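Local coordinates for protein GH5 (Bacteroidetes bacterium AC2a, PDB 4YHE) that probably hydrolyses beta-glucosidic linkages of cellulose as a family 5 glycoside hydrolase, an endoglucanase associated with a polysaccharide utilization locus, at residues Q133-K136 with Q137-M141; P373-T376 with L377-Y381. One frame throughout, in Å; residues are numbered along the deposited sequence.

Contact 1: Q133-K136 with Q137-M141; sequences QLIK and QELTM
T140 holds the carbonyl oxygen of K136 twice. Its hydroxyl donates from OG1 to K136 O at 2.8 Å, and its own amide N reaches the same oxygen at 2.9 Å, the two donors arriving from opposite faces of the carbonyl plane. The hydroxyl can fold back like this because OG1 sits beside the backbone N, anti to the carbonyl carbon (chi1 -58°), which leaves the methyl CG2 anti to the backbone N. One residue earlier along the helix, L139 N donates to I135 O at 2.9 Å, nearly straight at 165°, and on the same residues I135 CG2 meets L139 CD1 at 4.2 Å. L134 and Q137 meet at a slant, the leucine branch CD2 lying 3.7 Å from Q137 OE1, while Q137 CG lies 3.3 Å from Q133 O. These are i to i+4 and i to i+3 contacts within helix 129-149, an outer helix of the TIM barrel that packs against helix 181-199. L134 O, besides accepting from E138 N, takes a weak bond from a water that also donates to E138 OE1 at 2.8 Å; E138 reaches that water with an extended chain, its CG anti to the backbone N (chi1 -175°). Farther out, I135 and L139 settle on W189 and C193, and K136, extended beyond CG, carries NZ to a salt bridge with E188, all on helix 181-199. On another flank E138 rests against I68, Y74 and W119 from loops.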
loop_
_atom_site.group_PDB
_atom_site.type_symbol
_atom_site.label_atom_id
_atom_site.label_comp_id
_atom_site.label_asym_id
_atom_site.label_seq_id
_atom_site.Cartn_x
_atom_site.Cartn_y
_atom_site.Cartn_z
ATOM N N GLN A 133 -11.060 22.706 -6.023
ATOM C CA GLN A 133 -10.307 23.233 -7.162
ATOM C C GLN A 133 -8.833 23.506 -6.836
ATOM O O GLN A 133 -7.968 23.202 -7.648
ATOM C CB GLN A 133 -10.959 24.533 -7.702
ATOM C CG GLN A 133 -12.075 24.300 -8.724
ATOM C CD GLN A 133 -13.077 25.462 -8.865
ATOM O OE1 GLN A 133 -12.853 26.590 -8.392
ATOM N NE2 GLN A 133 -14.199 25.177 -9.521
ATOM N N LEU A 134 -8.561 24.108 -5.682
ATOM C CA LEU A 134 -7.180 24.396 -5.253
ATOM C C LEU A 134 -6.375 23.122 -5.021
ATOM O O LEU A 134 -5.202 23.036 -5.402
ATOM C CB LEU A 134 -7.164 25.181 -3.936
ATOM C CG LEU A 134 -7.517 26.670 -3.910
ATOM C CD1 LEU A 134 -7.425 27.174 -2.473
ATOM C CD2 LEU A 134 -6.591 27.464 -4.813
ATOM N N ILE A 135 -7.008 22.155 -4.357
ATOM C CA ILE A 135 -6.343 20.900 -4.017
ATOM C C ILE A 135 -6.018 20.200 -5.338
ATOM O O ILE A 135 -4.922 19.654 -5.521
ATOM C CB ILE A 135 -7.227 20.049 -3.075
ATOM C CG1 ILE A 135 -7.203 20.662 -1.680
ATOM C CG2 ILE A 135 -6.778 18.587 -3.047
ATOM C CD1 ILE A 135 -8.304 20.190 -0.765
ATOM N N LYS A 136 -6.948 20.264 -6.286
ATOM C CA LYS A 136 -6.731 19.637 -7.579
ATOM C C LYS A 136 -5.594 20.255 -8.384
ATOM O O LYS A 136 -4.871 19.547 -9.109
ATOM C CB LYS A 136 -8.014 19.650 -8.399
ATOM C CG LYS A 136 -9.014 18.586 -8.006
ATOM C CD LYS A 136 -10.335 18.828 -8.743
ATOM C CE LYS A 136 -11.434 17.935 -8.243
ATOM N NZ LYS A 136 -12.737 18.220 -8.914
ATOM N N GLN A 137 -5.452 21.574 -8.279
ATOM C CA GLN A 137 -4.348 22.294 -8.943
ATOM C C GLN A 137 -2.995 21.863 -8.358
ATOM O O GLN A 137 -2.042 21.634 -9.112
ATOM C CB GLN A 137 -4.513 23.817 -8.782
ATOM C CG GLN A 137 -5.614 24.419 -9.641
ATOM C CD GLN A 137 -5.920 25.895 -9.337
ATOM O OE1 GLN A 137 -5.784 26.367 -8.215
ATOM N NE2 GLN A 137 -6.375 26.613 -10.351
ATOM N N GLU A 138 -2.931 21.746 -7.022
ATOM C CA GLU A 138 -1.704 21.285 -6.328
ATOM C C GLU A 138 -1.360 19.847 -6.745
ATOM O O GLU A 138 -0.209 19.556 -7.103
ATOM C CB GLU A 138 -1.820 21.464 -4.806
ATOM C CG GLU A 138 -0.549 21.120 -4.036
ATOM C CD GLU A 138 -0.458 21.689 -2.621
ATOM O OE1 GLU A 138 -1.368 22.439 -2.138
ATOM O OE2 GLU A 138 0.585 21.399 -1.977
ATOM N N LEU A 139 -2.376 18.980 -6.786
ATOM C CA LEU A 139 -2.199 17.590 -7.230
ATOM C C LEU A 139 -1.656 17.520 -8.642
ATOM O O LEU A 139 -0.741 16.750 -8.937
ATOM C CB LEU A 139 -3.532 16.795 -7.126
ATOM C CG LEU A 139 -3.955 16.273 -5.738
ATOM C CD1 LEU A 139 -5.368 15.733 -5.791
ATOM C CD2 LEU A 139 -3.002 15.189 -5.221
ATOM N N THR A 140 -2.225 18.330 -9.526
ATOM C CA THR A 140 -1.752 18.404 -10.888
ATOM C C THR A 140 -0.282 18.866 -10.966
ATOM O O THR A 140 0.543 18.232 -11.635
ATOM C CB THR A 140 -2.665 19.321 -11.743
ATOM O OG1 THR A 140 -4.018 18.815 -11.715
ATOM C CG2 THR A 140 -2.178 19.388 -13.154
ATOM N N MET A 141 0.054 19.959 -10.286
ATOM C CA MET A 141 1.443 20.451 -10.323
ATOM C C MET A 141 2.450 19.442 -9.751
ATOM O O MET A 141 3.573 19.278 -10.272
ATOM C CB MET A 141 1.529 21.782 -9.566
ATOM C CG MET A 141 0.761 22.919 -10.244
ATOM S SD MET A 141 1.322 23.256 -11.940
ATOM C CE MET A 141 0.339 22.226 -13.010
HETATM O O HOH W 1 -3.992 23.225 -2.629
#

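Contact 2: P373-T376 with L377-Y381; sequences PNYT and LQSIY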
loop_
_atom_site.group_PDB
_atom_site.type_symbol
_atom_site.label_atom_id
_atom_site.label_comp_id
_atom_site.label_asym_id
_atom_site.label_seq_id
_atom_site.Cartn_x
_atom_site.Cartn_y
_atom_site.Cartn_z
ATOM N N PRO A 373 0.608 -27.645 -7.506
ATOM C CA PRO A 373 -0.864 -27.689 -7.448
ATOM C C PRO A 373 -1.439 -28.461 -6.246
ATOM O O PRO A 373 -2.623 -28.301 -5.922
ATOM C CB PRO A 373 -1.249 -28.298 -8.799
ATOM C CG PRO A 373 -0.072 -29.169 -9.146
ATOM C CD PRO A 373 1.142 -28.447 -8.627
ATOM N N ASN A 374 -0.615 -29.236 -5.554
ATOM C CA ASN A 374 -1.019 -29.825 -4.295
ATOM C C ASN A 374 -0.924 -28.941 -3.043
ATOM O O ASN A 374 -1.358 -29.331 -1.953
ATOM C CB ASN A 374 -0.201 -31.072 -4.091
ATOM C CG ASN A 374 -0.346 -32.000 -5.288
ATOM O OD1 ASN A 374 -1.342 -32.728 -5.419
ATOM N ND2 ASN A 374 0.603 -31.903 -6.211
ATOM N N TYR A 375 -0.253 -27.809 -3.188
ATOM C CA TYR A 375 -0.207 -26.778 -2.143
ATOM C C TYR A 375 -1.429 -25.918 -2.376
ATOM O O TYR A 375 -1.543 -25.240 -3.386
ATOM C CB TYR A 375 1.092 -25.967 -2.247
ATOM C CG TYR A 375 1.243 -24.875 -1.185
ATOM C CD1 TYR A 375 1.620 -25.188 0.117
ATOM C CD2 TYR A 375 0.992 -23.532 -1.493
ATOM C CE1 TYR A 375 1.748 -24.191 1.087
ATOM C CE2 TYR A 375 1.103 -22.534 -0.502
ATOM C CZ TYR A 375 1.472 -22.879 0.772
ATOM O OH TYR A 375 1.654 -21.919 1.770
ATOM N N THR A 376 -2.367 -25.998 -1.446
ATOM C CA THR A 376 -3.652 -25.386 -1.609
ATOM C C THR A 376 -4.044 -24.663 -0.322
ATOM O O THR A 376 -3.466 -24.860 0.741
ATOM C CB THR A 376 -4.744 -26.459 -1.868
ATOM O OG1 THR A 376 -4.878 -27.263 -0.709
ATOM C CG2 THR A 376 -4.377 -27.370 -3.046
ATOM N N LEU A 377 -5.114 -23.901 -0.425
ATOM C CA LEU A 377 -5.642 -23.232 0.731
ATOM C C LEU A 377 -6.030 -24.279 1.793
ATOM O O LEU A 377 -5.736 -24.122 2.976
ATOM C CB LEU A 377 -6.835 -22.399 0.303
ATOM C CG LEU A 377 -6.941 -21.085 1.033
ATOM C CD1 LEU A 377 -5.597 -20.347 1.145
ATOM C CD2 LEU A 377 -8.017 -20.218 0.387
ATOM N N GLN A 378 -6.634 -25.378 1.345
ATOM C CA GLN A 378 -6.987 -26.474 2.243
ATOM C C GLN A 378 -5.785 -27.066 2.979
ATOM O O GLN A 378 -5.875 -27.316 4.171
ATOM C CB GLN A 378 -7.782 -27.591 1.509
ATOM C CG GLN A 378 -8.397 -28.588 2.495
ATOM C CD GLN A 378 -9.553 -28.008 3.296
ATOM O OE1 GLN A 378 -10.453 -27.349 2.736
ATOM N NE2 GLN A 378 -9.565 -28.274 4.611
ATOM N N SER A 379 -4.668 -27.285 2.287
ATOM C CA SER A 379 -3.474 -27.846 2.930
ATOM C C SER A 379 -2.891 -26.917 3.982
ATOM O O SER A 379 -2.478 -27.370 5.029
ATOM C CB SER A 379 -2.399 -28.258 1.931
ATOM O OG SER A 379 -1.883 -27.190 1.174
ATOM N N ILE A 380 -2.921 -25.613 3.725
ATOM C CA ILE A 380 -2.508 -24.637 4.751
ATOM C C ILE A 380 -3.476 -24.678 5.940
ATOM O O ILE A 380 -3.066 -24.827 7.096
ATOM C CB ILE A 380 -2.468 -23.222 4.155
ATOM C CG1 ILE A 380 -1.488 -23.132 2.992
ATOM C CG2 ILE A 380 -2.005 -22.242 5.222
ATOM C CD1 ILE A 380 -1.750 -21.962 2.055
ATOM N N TYR A 381 -4.775 -24.552 5.649
ATOM C CA TYR A 381 -5.834 -24.688 6.643
ATOM C C TYR A 381 -5.627 -25.891 7.576
ATOM O O TYR A 381 -5.606 -25.765 8.811
ATOM C CB TYR A 381 -7.178 -24.827 5.924
ATOM C CG TYR A 381 -8.399 -24.691 6.783
ATOM C CD1 TYR A 381 -8.989 -25.808 7.395
ATOM C CD2 TYR A 381 -9.011 -23.440 6.961
ATOM C CE1 TYR A 381 -10.136 -25.674 8.162
ATOM C CE2 TYR A 381 -10.148 -23.305 7.735
ATOM C CZ TYR A 381 -10.705 -24.422 8.328
ATOM O OH TYR A 381 -11.823 -24.283 9.091
#
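S379 and T376 clasp each other at the start of helix 377-382. The threonine OG1 accepts from S379 N at 3.0 Å, a fairly straight bond, and the serine hydroxyl returns the favour by donating from OG to T376 O at 2.8 Å. Both hydroxyls stand between their own backbone N and carbonyl carbon (chi1 66° for T376, 63° for S379); in the threonine this aims OG1 into the first turn and sets CG2 anti to the carbonyl carbon, and in the serine it swings OG back toward the residue before the helix. T376 O also takes the amide of I380 at 3.1 Å, almost in line with its C=O bond, whereas the serine hydroxyl comes in on a bent approach, tilted from the carbonyl plane. This is an N-cap, with T376 as the capping residue of a short helix that follows helix 357-369 near the C-terminal end of the chain. Y375 lays its ring end beside I380: CG is anti to the backbone N (chi1 -179°), which carries the ring forward along the helix start until CZ lies 3.6 Å from I380 CD1, the two side chains slanting across one another. The phenol OH, 3.4 Å from I380 CD1, is hydrogen-bonded to S367 OG of helix 357-369. A serine in place of Y375 would probably leave I380 CD1 without its aromatic neighbour and S367 without its phenol partner. K319 of helix 304-323 touches Y375, L377 and I380.

Overall arrangement
Contact 1 lies within one long helix of the barrel's outer layer and is partly buried, whereas contact 2 is a surface contact where a loop passes into a short helix near the chain's end. They share no element and lie on opposite sides of the chain's centre, their centres about 48 Å apart. Regular helix bonding dominates residues 133-141, whose charged and apolar side chains face helix 181-199; those of 373-381 meet helices 304-323 and 270-285 from the surface. There the backbone is only beginning to coil: a threonine hydroxyl caps the first turn, and a serine hydroxyl binds the capping residue's carbonyl oxygen. In both a hydroxyl donates to a main-chain carbonyl oxygen, mid-helix in contact 1, at the helix start in contact 2.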